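Local coordinates for protein V-type ATPase 116 kDa subunit (Meiothermus ruber, PDB 3RRK) that forms the cytoplasmic N-terminal domain of subunit I, a homolog of subunit a that probably contributes to ATPase binding and rotary proton transport in the V-type ATPase, at residues A228-M231 with K232-R236; E240-V243 with G244-E248; E120-Q123 with T124-F128; F153-K157 with P158-E162; A201-S204 with L205-G209. One frame throughout, in Å; residues are numbered along the deposited sequence.

Interaction 1: residues A228-M231 with K232-R236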
loop_
_atom_site.group_PDB
_atom_site.type_symbol
_atom_site.label_atom_id
_atom_site.label_comp_id
_atom_site.label_asym_id
_atom_site.label_seq_id
_atom_site.Cartn_x
_atom_site.Cartn_y
_atom_site.Cartn_z
ATOM N N ALA A 228 11.986 14.180 -23.686
ATOM C CA ALA A 228 13.154 13.356 -23.966
ATOM C C ALA A 228 14.395 13.797 -23.192
ATOM O O ALA A 228 15.252 12.986 -22.853
ATOM C CB ALA A 228 13.444 13.339 -25.456
ATOM N N ALA A 229 14.495 15.085 -22.908
ATOM C CA ALA A 229 15.674 15.578 -22.224
ATOM C C ALA A 229 15.611 15.260 -20.734
ATOM O O ALA A 229 16.601 14.813 -20.158
ATOM C CB ALA A 229 15.848 17.063 -22.472
ATOM N N ARG A 230 14.448 15.480 -20.122
ATOM C CA ARG A 230 14.220 15.078 -18.732
ATOM C C ARG A 230 14.362 13.561 -18.531
ATOM O O ARG A 230 14.931 13.104 -17.544
ATOM C CB ARG A 230 12.850 15.545 -18.236
ATOM C CG ARG A 230 12.566 15.148 -16.798
ATOM C CD ARG A 230 11.349 15.882 -16.241
ATOM N NE ARG A 230 11.036 15.495 -14.862
ATOM C CZ ARG A 230 10.259 14.463 -14.528
ATOM N NH1 ARG A 230 9.713 13.704 -15.467
ATOM N NH2 ARG A 230 10.028 14.182 -13.252
ATOM N N MET A 231 13.841 12.782 -19.469
ATOM C CA MET A 231 14.005 11.345 -19.394
ATOM C C MET A 231 15.471 10.945 -19.429
ATOM O O MET A 231 15.881 10.000 -18.763
ATOM C CB MET A 231 13.305 10.677 -20.557
ATOM C CG MET A 231 11.825 10.619 -20.411
ATOM S SD MET A 231 11.197 9.300 -21.434
ATOM C CE MET A 231 9.492 9.827 -21.597
ATOM N N LYS A 232 16.255 11.652 -20.228
ATOM C CA LYS A 232 17.648 11.290 -20.408
ATOM C C LYS A 232 18.441 11.556 -19.134
ATOM O O LYS A 232 19.410 10.856 -18.833
ATOM C CB LYS A 232 18.248 12.068 -21.581
ATOM C CG LYS A 232 19.703 11.749 -21.887
ATOM C CD LYS A 232 20.221 12.611 -23.042
ATOM C CE LYS A 232 21.747 12.693 -23.058
ATOM N NZ LYS A 232 22.264 13.670 -24.060
ATOM N N GLU A 233 18.027 12.570 -18.387
ATOM C CA GLU A 233 18.767 12.966 -17.200
ATOM C C GLU A 233 18.270 12.201 -15.978
ATOM O O GLU A 233 19.055 11.835 -15.104
ATOM C CB GLU A 233 18.669 14.478 -16.983
ATOM C CG GLU A 233 17.717 14.899 -15.887
ATOM C CD GLU A 233 17.509 16.400 -15.839
ATOM O OE1 GLU A 233 18.509 17.146 -15.936
ATOM O OE2 GLU A 233 16.340 16.832 -15.711
ATOM N N ARG A 234 16.964 11.959 -15.912
ATOM C CA ARG A 234 16.435 11.085 -14.878
ATOM C C ARG A 234 17.047 9.694 -15.052
ATOM O O ARG A 234 17.240 8.975 -14.080
ATOM C CB ARG A 234 14.902 11.007 -14.918
ATOM C CG ARG A 234 14.186 12.332 -14.682
ATOM C CD ARG A 234 14.573 12.957 -13.350
ATOM N NE ARG A 234 14.502 12.001 -12.242
ATOM C CZ ARG A 234 15.391 11.938 -11.251
ATOM N NH1 ARG A 234 16.424 12.773 -11.226
ATOM N NH2 ARG A 234 15.253 11.039 -10.287
ATOM N N ALA A 235 17.370 9.322 -16.289
ATOM C CA ALA A 235 17.975 8.014 -16.555
ATOM C C ALA A 235 19.391 7.947 -16.017
ATOM O O ALA A 235 19.913 6.864 -15.764
ATOM C CB ALA A 235 17.956 7.686 -18.043
ATOM N N ARG A 236 20.014 9.105 -15.840
ATOM C CA ARG A 236 21.364 9.155 -15.300
ATOM C C ARG A 236 21.316 9.303 -13.784
ATOM O O ARG A 236 22.138 8.733 -13.071
ATOM C CB ARG A 236 22.155 10.316 -15.922
ATOM C CG ARG A 236 23.667 10.192 -15.771
ATOM C CD ARG A 236 24.405 11.431 -16.277
ATOM N NE ARG A 236 24.184 12.600 -15.429
ATOM C CZ ARG A 236 23.358 13.597 -15.731
ATOM N NH1 ARG A 236 22.674 13.572 -16.870
ATOM N NH2 ARG A 236 23.218 14.621 -14.896
#

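Interaction 2: residues E240-V243 with G244-E248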
loop_
_atom_site.group_PDB
_atom_site.type_symbol
_atom_site.label_atom_id
_atom_site.label_comp_id
_atom_site.label_asym_id
_atom_site.label_seq_id
_atom_site.Cartn_x
_atom_site.Cartn_y
_atom_site.Cartn_z
ATOM N N GLU A 240 20.903 6.047 -9.325
ATOM C CA GLU A 240 21.787 6.265 -8.192
ATOM C C GLU A 240 21.020 6.785 -6.976
ATOM O O GLU A 240 21.352 6.463 -5.837
ATOM C CB GLU A 240 22.945 7.192 -8.564
ATOM C CG GLU A 240 23.885 7.503 -7.397
ATOM C CD GLU A 240 24.511 6.261 -6.758
ATOM O OE1 GLU A 240 24.787 5.277 -7.486
ATOM O OE2 GLU A 240 24.732 6.275 -5.521
ATOM N N GLU A 241 19.987 7.580 -7.212
ATOM C CA GLU A 241 19.159 8.050 -6.108
ATOM C C GLU A 241 18.450 6.867 -5.455
ATOM O O GLU A 241 18.176 6.874 -4.261
ATOM C CB GLU A 241 18.129 9.088 -6.583
ATOM C CG GLU A 241 18.742 10.335 -7.195
ATOM C CD GLU A 241 17.734 11.227 -7.891
ATOM O OE1 GLU A 241 16.537 11.187 -7.534
ATOM O OE2 GLU A 241 18.147 11.970 -8.802
ATOM N N LEU A 242 18.145 5.856 -6.253
ATOM C CA LEU A 242 17.453 4.686 -5.746
ATOM C C LEU A 242 18.409 3.897 -4.849
ATOM O O LEU A 242 18.033 3.419 -3.781
ATOM C CB LEU A 242 16.951 3.831 -6.906
ATOM C CG LEU A 242 16.136 2.592 -6.548
ATOM C CD1 LEU A 242 15.008 2.966 -5.616
ATOM C CD2 LEU A 242 15.593 1.938 -7.806
ATOM N N VAL A 243 19.658 3.783 -5.279
ATOM C CA VAL A 243 20.659 3.121 -4.466
ATOM C C VAL A 243 20.680 3.726 -3.066
ATOM O O VAL A 243 20.540 3.021 -2.066
ATOM C CB VAL A 243 22.045 3.183 -5.131
ATOM C CG1 VAL A 243 23.132 2.824 -4.136
ATOM C CG2 VAL A 243 22.081 2.229 -6.318
ATOM N N GLY A 244 20.820 5.038 -3.001
ATOM C CA GLY A 244 20.805 5.748 -1.734
ATOM C C GLY A 244 19.558 5.548 -0.890
ATOM O O GLY A 244 19.648 5.396 0.327
ATOM N N ILE A 245 18.390 5.563 -1.527
ATOM C CA ILE A 245 17.143 5.285 -0.829
ATOM C C ILE A 245 17.148 3.861 -0.255
ATOM O O ILE A 245 16.680 3.624 0.863
ATOM C CB ILE A 245 15.939 5.435 -1.759
ATOM C CG1 ILE A 245 15.794 6.899 -2.232
ATOM C CG2 ILE A 245 14.689 4.965 -1.061
ATOM C CD1 ILE A 245 15.425 7.937 -1.141
ATOM N N ARG A 246 17.696 2.918 -1.014
ATOM C CA ARG A 246 17.706 1.532 -0.578
ATOM C C ARG A 246 18.654 1.344 0.594
ATOM O O ARG A 246 18.400 0.526 1.476
ATOM C CB ARG A 246 18.084 0.594 -1.722
ATOM C CG ARG A 246 17.076 0.543 -2.852
ATOM C CD ARG A 246 17.378 -0.635 -3.760
ATOM N NE ARG A 246 18.712 -1.171 -3.496
ATOM C CZ ARG A 246 19.478 -1.755 -4.410
ATOM N NH1 ARG A 246 19.038 -1.876 -5.657
ATOM N NH2 ARG A 246 20.683 -2.210 -4.081
ATOM N N GLU A 247 19.743 2.109 0.609
ATOM C CA GLU A 247 20.702 2.028 1.707
ATOM C C GLU A 247 20.081 2.560 2.994
ATOM O O GLU A 247 20.312 2.035 4.078
ATOM C CB GLU A 247 22.016 2.735 1.352
ATOM C CG GLU A 247 22.777 2.037 0.198
ATOM C CD GLU A 247 24.103 2.715 -0.193
ATOM O OE1 GLU A 247 24.281 3.919 0.115
ATOM O OE2 GLU A 247 24.968 2.038 -0.812
ATOM N N GLU A 248 19.262 3.590 2.858
ATOM C CA GLU A 248 18.520 4.130 3.982
ATOM C C GLU A 248 17.499 3.115 4.503
ATOM O O GLU A 248 17.322 2.950 5.708
ATOM C CB GLU A 248 17.799 5.398 3.538
ATOM C CG GLU A 248 18.693 6.593 3.429
ATOM C CD GLU A 248 18.977 7.198 4.784
ATOM O OE1 GLU A 248 18.042 7.794 5.376
ATOM O OE2 GLU A 248 20.130 7.060 5.256
#

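Interaction 3: residues E120-Q123 with T124-F128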
loop_
_atom_site.group_PDB
_atom_site.type_symbol
_atom_site.label_atom_id
_atom_site.label_comp_id
_atom_site.label_asym_id
_atom_site.label_seq_id
_atom_site.Cartn_x
_atom_site.Cartn_y
_atom_site.Cartn_z
ATOM N N GLU A 120 8.987 3.644 -10.340
ATOM C CA GLU A 120 7.978 3.904 -11.365
ATOM C C GLU A 120 8.571 4.802 -12.448
ATOM O O GLU A 120 8.229 4.689 -13.627
ATOM C CB GLU A 120 6.731 4.559 -10.752
ATOM C CG GLU A 120 5.508 3.647 -10.604
ATOM C CD GLU A 120 5.603 2.636 -9.442
ATOM O OE1 GLU A 120 6.056 1.488 -9.676
ATOM O OE2 GLU A 120 5.200 2.979 -8.305
ATOM N N GLU A 121 9.472 5.687 -12.033
ATOM C CA GLU A 121 10.125 6.616 -12.937
ATOM C C GLU A 121 11.029 5.851 -13.902
ATOM O O GLU A 121 10.952 6.007 -15.123
ATOM C CB GLU A 121 10.944 7.627 -12.114
ATOM C CG GLU A 121 11.168 9.026 -12.754
ATOM C CD GLU A 121 11.682 10.069 -11.752
ATOM O OE1 GLU A 121 12.328 9.691 -10.747
ATOM O OE2 GLU A 121 11.427 11.271 -11.971
ATOM N N ILE A 122 11.883 5.014 -13.330
ATOM C CA ILE A 122 12.807 4.191 -14.091
ATOM C C ILE A 122 12.103 3.252 -15.069
ATOM O O ILE A 122 12.564 3.053 -16.192
ATOM C CB ILE A 122 13.701 3.399 -13.148
ATOM C CG1 ILE A 122 14.596 4.358 -12.365
ATOM C CG2 ILE A 122 14.544 2.412 -13.907
ATOM C CD1 ILE A 122 15.382 3.678 -11.246
ATOM N N GLN A 123 10.981 2.685 -14.656
ATOM C CA GLN A 123 10.208 1.820 -15.547
ATOM C C GLN A 123 9.563 2.592 -16.698
ATOM O O GLN A 123 9.563 2.125 -17.834
ATOM C CB GLN A 123 9.164 1.031 -14.760
ATOM C CG GLN A 123 9.775 0.057 -13.771
ATOM C CD GLN A 123 8.754 -0.531 -12.807
ATOM O OE1 GLN A 123 7.557 -0.543 -13.087
ATOM N NE2 GLN A 123 9.228 -1.011 -11.662
ATOM N N THR A 124 9.005 3.760 -16.395
ATOM C CA THR A 124 8.480 4.655 -17.423
ATOM C C THR A 124 9.539 4.927 -18.485
ATOM O O THR A 124 9.298 4.801 -19.687
ATOM C CB THR A 124 8.105 6.011 -16.833
ATOM O OG1 THR A 124 7.100 5.834 -15.833
ATOM C CG2 THR A 124 7.580 6.910 -17.907
ATOM N N ILE A 125 10.717 5.320 -18.028
ATOM C CA ILE A 125 11.817 5.563 -18.931
ATOM C C ILE A 125 12.167 4.304 -19.721
ATOM O O ILE A 125 12.610 4.393 -20.861
ATOM C CB ILE A 125 13.042 6.105 -18.166
ATOM C CG1 ILE A 125 12.765 7.541 -17.698
ATOM C CG2 ILE A 125 14.288 6.042 -19.029
ATOM C CD1 ILE A 125 13.748 8.060 -16.676
ATOM N N GLU A 126 11.969 3.134 -19.119
ATOM C CA GLU A 126 12.255 1.865 -19.794
ATOM C C GLU A 126 11.282 1.611 -20.938
ATOM O O GLU A 126 11.658 1.167 -22.014
ATOM C CB GLU A 126 12.153 0.692 -18.824
ATOM C CG GLU A 126 13.319 0.530 -17.889
ATOM C CD GLU A 126 13.413 -0.881 -17.351
ATOM O OE1 GLU A 126 13.190 -1.825 -18.145
ATOM O OE2 GLU A 126 13.699 -1.045 -16.142
ATOM N N LEU A 127 10.019 1.891 -20.681
ATOM C CA LEU A 127 8.986 1.720 -21.676
ATOM C C LEU A 127 9.045 2.769 -22.784
ATOM O O LEU A 127 9.087 2.424 -23.961
ATOM C CB LEU A 127 7.627 1.752 -20.984
ATOM C CG LEU A 127 7.282 0.416 -20.335
ATOM C CD1 LEU A 127 6.040 0.542 -19.486
ATOM C CD2 LEU A 127 7.095 -0.617 -21.410
ATOM N N PHE A 128 9.051 4.049 -22.400
ATOM C CA PHE A 128 8.963 5.148 -23.361
ATOM C C PHE A 128 10.293 5.789 -23.801
ATOM O O PHE A 128 10.315 6.655 -24.671
ATOM C CB PHE A 128 8.034 6.216 -22.820
ATOM C CG PHE A 128 6.674 5.719 -22.503
ATOM C CD1 PHE A 128 5.641 5.864 -23.409
ATOM C CD2 PHE A 128 6.419 5.097 -21.291
ATOM C CE1 PHE A 128 4.366 5.394 -23.109
ATOM C CE2 PHE A 128 5.149 4.620 -20.987
ATOM C CZ PHE A 128 4.121 4.768 -21.901
#

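Interaction 4: residues F153-K157 with P158-E162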
loop_
_atom_site.group_PDB
_atom_site.type_symbol
_atom_site.label_atom_id
_atom_site.label_comp_id
_atom_site.label_asym_id
_atom_site.label_seq_id
_atom_site.Cartn_x
_atom_site.Cartn_y
_atom_site.Cartn_z
ATOM N N PHE A 153 2.771 9.220 -32.669
ATOM C CA PHE A 153 1.876 8.072 -32.580
ATOM C C PHE A 153 2.585 6.814 -33.062
ATOM O O PHE A 153 3.494 6.887 -33.869
ATOM C CB PHE A 153 0.597 8.326 -33.385
ATOM C CG PHE A 153 0.806 8.352 -34.874
ATOM C CD1 PHE A 153 1.234 9.506 -35.508
ATOM C CD2 PHE A 153 0.565 7.222 -35.642
ATOM C CE1 PHE A 153 1.420 9.531 -36.875
ATOM C CE2 PHE A 153 0.744 7.242 -37.014
ATOM C CZ PHE A 153 1.171 8.397 -37.634
ATOM N N LEU A 154 2.180 5.656 -32.553
ATOM C CA LEU A 154 2.825 4.406 -32.933
ATOM C C LEU A 154 2.062 3.665 -34.022
ATOM O O LEU A 154 0.832 3.714 -34.102
ATOM C CB LEU A 154 3.003 3.498 -31.721
ATOM C CG LEU A 154 3.904 3.940 -30.573
ATOM C CD1 LEU A 154 3.862 2.874 -29.479
ATOM C CD2 LEU A 154 5.324 4.169 -31.048
ATOM N N VAL A 155 2.809 2.962 -34.856
ATOM C CA VAL A 155 2.229 2.245 -35.973
ATOM C C VAL A 155 3.058 0.985 -36.114
ATOM O O VAL A 155 4.261 1.007 -35.866
ATOM C CB VAL A 155 2.265 3.108 -37.262
ATOM C CG1 VAL A 155 3.658 3.121 -37.872
ATOM C CG2 VAL A 155 1.259 2.609 -38.264
ATOM N N ALA A 156 2.420 -0.118 -36.480
ATOM C CA ALA A 156 3.086 -1.419 -36.443
ATOM C C ALA A 156 3.888 -1.695 -37.706
ATOM O O ALA A 156 5.093 -1.934 -37.659
ATOM C CB ALA A 156 2.073 -2.523 -36.198
ATOM N N LYS A 157 3.212 -1.647 -38.842
ATOM C CA LYS A 157 3.850 -1.966 -40.110
ATOM C C LYS A 157 4.103 -0.707 -40.952
ATOM O O LYS A 157 3.312 0.237 -40.923
ATOM C CB LYS A 157 2.983 -2.975 -40.877
ATOM C CG LYS A 157 2.383 -4.073 -39.995
ATOM C CD LYS A 157 1.524 -5.049 -40.787
ATOM C CE LYS A 157 1.008 -6.166 -39.881
ATOM N NZ LYS A 157 0.231 -7.215 -40.614
ATOM N N PRO A 158 5.223 -0.683 -41.690
ATOM C CA PRO A 158 5.450 0.372 -42.685
ATOM C C PRO A 158 4.307 0.416 -43.707
ATOM O O PRO A 158 4.097 1.429 -44.378
ATOM C CB PRO A 158 6.760 -0.057 -43.354
ATOM C CG PRO A 158 7.482 -0.825 -42.296
ATOM C CD PRO A 158 6.409 -1.542 -41.513
ATOM N N GLU A 159 3.578 -0.690 -43.813
ATOM C CA GLU A 159 2.403 -0.764 -44.668
ATOM C C GLU A 159 1.292 0.101 -44.090
ATOM O O GLU A 159 0.584 0.791 -44.820
ATOM C CB GLU A 159 1.926 -2.215 -44.802
ATOM C CG GLU A 159 2.854 -3.128 -45.617
ATOM C CD GLU A 159 4.155 -3.478 -44.896
ATOM O OE1 GLU A 159 4.155 -3.532 -43.648
ATOM O OE2 GLU A 159 5.178 -3.705 -45.582
ATOM N N GLU A 160 1.147 0.064 -42.770
ATOM C CA GLU A 160 0.118 0.849 -42.099
ATOM C C GLU A 160 0.449 2.338 -42.189
ATOM O O GLU A 160 -0.440 3.179 -42.308
ATOM C CB GLU A 160 -0.050 0.411 -40.635
ATOM C CG GLU A 160 -1.410 0.771 -40.041
ATOM C CD GLU A 160 -1.575 0.347 -38.584
ATOM O OE1 GLU A 160 -0.561 0.004 -37.932
ATOM O OE2 GLU A 160 -2.729 0.364 -38.096
ATOM N N LEU A 161 1.736 2.657 -42.142
ATOM C CA LEU A 161 2.165 4.036 -42.236
ATOM C C LEU A 161 1.677 4.638 -43.546
ATOM O O LEU A 161 1.241 5.787 -43.593
ATOM C CB LEU A 161 3.682 4.121 -42.153
ATOM C CG LEU A 161 4.257 5.538 -42.124
ATOM C CD1 LEU A 161 3.741 6.298 -40.918
ATOM C CD2 LEU A 161 5.778 5.498 -42.120
ATOM N N GLU A 162 1.744 3.848 -44.609
ATOM C CA GLU A 162 1.297 4.292 -45.918
ATOM C C GLU A 162 -0.181 4.634 -45.939
ATOM O O GLU A 162 -0.570 5.686 -46.442
ATOM C CB GLU A 162 1.604 3.231 -46.967
ATOM C CG GLU A 162 3.082 3.039 -47.145
ATOM C CD GLU A 162 3.833 4.353 -47.026
ATOM O OE1 GLU A 162 3.564 5.270 -47.838
ATOM O OE2 GLU A 162 4.676 4.473 -46.109
#

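Interaction 5: residues A201-S204 with L205-G209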
loop_
_atom_site.group_PDB
_atom_site.type_symbol
_atom_site.label_atom_id
_atom_site.label_comp_id
_atom_site.label_asym_id
_atom_site.label_seq_id
_atom_site.Cartn_x
_atom_site.Cartn_y
_atom_site.Cartn_z
ATOM N N ALA A 201 -5.950 16.155 -38.850
ATOM C CA ALA A 201 -4.939 15.120 -38.848
ATOM C C ALA A 201 -5.301 14.050 -37.814
ATOM O O ALA A 201 -5.161 12.851 -38.062
ATOM C CB ALA A 201 -3.586 15.736 -38.537
ATOM N N ARG A 202 -5.762 14.499 -36.651
ATOM C CA ARG A 202 -6.189 13.597 -35.591
ATOM C C ARG A 202 -7.335 12.707 -36.085
ATOM O O ARG A 202 -7.324 11.492 -35.888
ATOM C CB ARG A 202 -6.618 14.392 -34.360
ATOM C CG ARG A 202 -6.675 13.566 -33.094
ATOM C CD ARG A 202 -7.113 14.382 -31.896
ATOM N NE ARG A 202 -6.282 15.570 -31.706
ATOM C CZ ARG A 202 -5.040 15.557 -31.237
ATOM N NH1 ARG A 202 -4.467 14.403 -30.921
ATOM N NH2 ARG A 202 -4.372 16.699 -31.091
ATOM N N SER A 203 -8.311 13.322 -36.740
ATOM C CA SER A 203 -9.413 12.593 -37.344
ATOM C C SER A 203 -8.938 11.502 -38.311
ATOM O O SER A 203 -9.503 10.407 -38.363
ATOM C CB SER A 203 -10.358 13.556 -38.062
ATOM O OG SER A 203 -11.137 12.859 -39.026
ATOM N N SER A 204 -7.905 11.796 -39.077
ATOM C CA SER A 204 -7.383 10.792 -39.986
ATOM C C SER A 204 -6.853 9.594 -39.231
ATOM O O SER A 204 -7.106 8.463 -39.625
ATOM C CB SER A 204 -6.296 11.376 -40.870
ATOM O OG SER A 204 -6.824 12.463 -41.602
ATOM N N LEU A 205 -6.119 9.832 -38.145
ATOM C CA LEU A 205 -5.616 8.724 -37.338
ATOM C C LEU A 205 -6.786 7.980 -36.740
ATOM O O LEU A 205 -6.823 6.747 -36.715
ATOM C CB LEU A 205 -4.709 9.208 -36.216
ATOM C CG LEU A 205 -3.527 10.128 -36.527
ATOM C CD1 LEU A 205 -2.605 10.214 -35.314
ATOM C CD2 LEU A 205 -2.767 9.654 -37.741
ATOM N N SER A 206 -7.750 8.743 -36.249
ATOM C CA SER A 206 -8.918 8.159 -35.613
ATOM C C SER A 206 -9.650 7.181 -36.536
ATOM O O SER A 206 -10.131 6.146 -36.096
ATOM C CB SER A 206 -9.868 9.253 -35.135
ATOM O OG SER A 206 -10.966 8.691 -34.438
ATOM N N ARG A 207 -9.732 7.503 -37.820
ATOM C CA ARG A 207 -10.448 6.642 -38.755
ATOM C C ARG A 207 -9.606 5.430 -39.161
ATOM O O ARG A 207 -10.078 4.557 -39.870
ATOM C CB ARG A 207 -10.952 7.437 -39.972
ATOM C CG ARG A 207 -11.752 8.675 -39.575
ATOM C CD ARG A 207 -12.828 9.078 -40.582
ATOM N NE ARG A 207 -13.322 10.437 -40.328
ATOM C CZ ARG A 207 -14.122 10.794 -39.318
ATOM N NH1 ARG A 207 -14.540 9.895 -38.427
ATOM N NH2 ARG A 207 -14.502 12.064 -39.190
ATOM N N LEU A 208 -8.367 5.366 -38.686
ATOM C CA LEU A 208 -7.522 4.189 -38.918
ATOM C C LEU A 208 -7.253 3.404 -37.627
ATOM O O LEU A 208 -6.469 2.453 -37.610
ATOM C CB LEU A 208 -6.210 4.590 -39.592
ATOM C CG LEU A 208 -6.492 5.181 -40.970
ATOM C CD1 LEU A 208 -5.220 5.513 -41.727
ATOM C CD2 LEU A 208 -7.363 4.204 -41.759
ATOM N N GLY A 209 -7.922 3.808 -36.551
ATOM C CA GLY A 209 -7.758 3.165 -35.263
ATOM C C GLY A 209 -6.439 3.471 -34.580
ATOM O O GLY A 209 -5.961 2.698 -33.756
#

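Interaction 1: residues A228-M231 with K232-R236
Arg230 and Arg234 lie side by side one turn apart on the long helix 224-281, which runs along helix 94-138 in the elongated part of the domain. Their aliphatic portions meet, Arg230 CG standing 3.9 Å from Arg234 CG, and Arg234 CG also lies over one face of the Arg230 guanidinium. The two chains take different routes in the same general direction: Arg230 is extended from CG to NE, its CG trans to the backbone N (chi1 180°), whereas Arg234 folds at chi2 and chi3. Their guanidinium planes end up 35° apart. Both gather round a carboxylate of helix 94-138, for Arg234 NE makes a salt bridge with Glu121 and Arg230 NH2 a long, weak ion pair with it; Arg234 NH2 has a second salt bridge, to Glu241, two turns further along the same helix. Long, flexible arginines suit this edge because their methylenes can pack while their ends reach a neighbouring helix. Met231, buried and unbranched at CB, fits against Ala132, Phe215 and Tyr219. Beneath the arginine pair the backbone bond is nearly straight, with Arg234 N donating to Arg230 O at 2.8 Å.

Interaction 2: residues E240-V243 with G244-E248
Val243 and Glu247 run alongside each other, pointing the same way, on successive turns of the long helix 224-281, a classic i to i+4 neighbourhood. Val243 CG1 approaches Glu247 OE2 at 3.9 Å, so a methyl group flanks the carboxylate. The branch reaches there because CG1 is trans to the backbone N (chi1 165°), while the Glu247 chain stays extended beyond CG. The neighbouring pair is looser: Leu242 CD1 comes to 4.2 Å from Arg246 CG, and the apolar contact uses only the start of the arginine chain. Behind both pairs stands regular helical hydrogen bonding. Arg246 N gives its hydrogen to Leu242 O at 2.8 Å and Glu247 N to Val243 O at 2.9 Å, which sets the spacing of the side chains above. Gly244 fits the same pattern with no side chain, its N reaching Glu240 O at 3.2 Å. Further out, Leu242 and Ile245 pack on helix 94-138, Leu242 against Arg115 and Ile245 against Glu114 and Arg115. Glu241 rests its chain on Leu118 of that helix, and its carboxylate is held by a salt bridge to Arg234; Glu248 has its own, to Arg251. Glu240 and Glu247 take the surface, and their carboxylates stay apart, with Glu240 OE2 lying 6.1 Å from Glu247 OE1.

Interaction 3: residues E120-Q123 with T124-F128
Thr124 closes back onto Glu120 in a side-chain-to-backbone contact within helix 94-138, on the surface of the long helical part of the domain. Its hydroxyl OG1 donates to Glu120 O at 2.7 Å, and its backbone N donates to the same oxygen at 3.0 Å. The two donors come from opposite faces of the carbonyl plane, so one oxygen is gripped twice. The torsion explains the reach: OG1 sits beside the backbone N and trans to the carbonyl carbon (chi1 -60°), which turns the hydroxyl back along the helix. Threonine suits the place because it can satisfy its own hydroxyl this way while its methyl CG2 stays available for packing. On another side of the helix, Ile122 CG2 approaches Glu126 OE2 at 4.2 Å; here beta-branched isoleucine gives an apolar flank to an exposed acid. Ile125 N donates to Glu121 O at 3.0 Å, and Leu127 N to Gln123 O at 2.9 Å. Outward, the faces are divided by neighbour: Ile122 packs on Ala238 and Leu242 and Ile125 on Ala235, all of helix 224-281, while Thr124 meets Pro216 and Tyr219 of a loop and the Phe128 ring meets that of Phe215, their planes at about 60°.

Interaction 4: residues F153-K157 with P158-E162
From Val155 the extended chain turns at Ala156 and enters a helix at Pro158, leaving Lys157 at the N-cap, where its carbonyl oxygen accepts from Leu161 N at 3.1 Å, in the carbonyl plane, and weakly from Glu160 N. Proline suits the first position of the helix, since an N-H there would have no partner in a preceding turn. Val155 and Glu160 run antiparallel alongside one another: Val155 CG2 lies 3.5 Å from Glu160 CB and follows the chain toward the carboxylate. With CG trans to the backbone N (chi1 -158°) and the rest extended, the glutamate reaches back past the cap, and OE1 accepts a weak but straight bond from Ala156 N at 3.3 Å. Lys157 and Glu159 cross obliquely, yet their charges stay apart, NZ of Lys157 being 6.2 Å from OE1 of Glu159. On the inner side Val155 CG1 meets Leu161 CB at 4.4 Å, and leucine there also covers Leu178 and Ala180 of strand 177-182. A strand passing into a helix that packs on its own sheet is the first half of a split beta-alpha-beta unit: strands 148-155 and 177-182 flank strand 187-194, which runs antiparallel to both.

Interaction 5: residues A201-S204 with L205-G209
Arg207 reaches back over Ser203 at the C-terminal end of helix 198-206, and polar side chains dominate the outer side of this contact. Ser203 OG sits over one face of the Arg207 guanidinium, 3.5 Å from NE; its angle to NH2 is too poor for a hydrogen bond, so this is a polar contact above the plane. The arginine gets there because its CG lies beside the backbone N (chi1 -52°) and the chain then runs extended to NE; the serine hydroxyl is trans to its backbone N (chi1 159°). Other polar ends look elsewhere: Ser204 OG bonds Ala200 O, and Arg202 makes salt bridges through NE with Glu199 and through NH1 with Glu212. Backbone bonds carry the turns. Leu205 N donates to Ala201 O at 3.2 Å, Ser206 N to Arg202 O at 2.8 Å, and Arg207 N to Ser203 O at 3.0 Å. A Schellman motif closes the helix, with Gly209 N bonding to Ser206 O at 3.2 Å and Leu210 N to Leu205 O; Gly209 supplies the positive phi (73°) that residues with a CB adopt less easily. Apolar contacts lie on the inner side: Leu205 packs on Ile151 and Phe153 of strand 148-155, Leu208 on Val164, and small Ala201 and Ser204 let Leu168 of helix 158-172 come near. The chemistry divides the helix in two: hydrocarbon and a hydroxyl bonded within its own helix face the domain interior, while arginines and serines meet the outer side, and a reversal at Gly209 sends the chain onward.

How the interactions relate
Interactions 1, 2 and 3 belong to the long helical part: the first two follow one another on helix 224-281, joined by the salt bridge from Arg234 to Glu241, and interaction 3 lies on its partner, helix 94-138. Interactions 1 to 4 are surface contacts; interaction 5 is partly buried. Interactions 1 and 3, centres about 10 Å apart, meet through charged groups and through Ile125; interaction 2 meets interaction 3 through apolar packing, Leu242 on Ile122. Interactions 4 and 5 sit in the alpha/beta lobe, where Phe153 touches Leu205. Their chemistry reflects their place: contacts within the long helices rely on side chains spaced by a turn, whereas 153-162 starts a helix and 201-209 ends one.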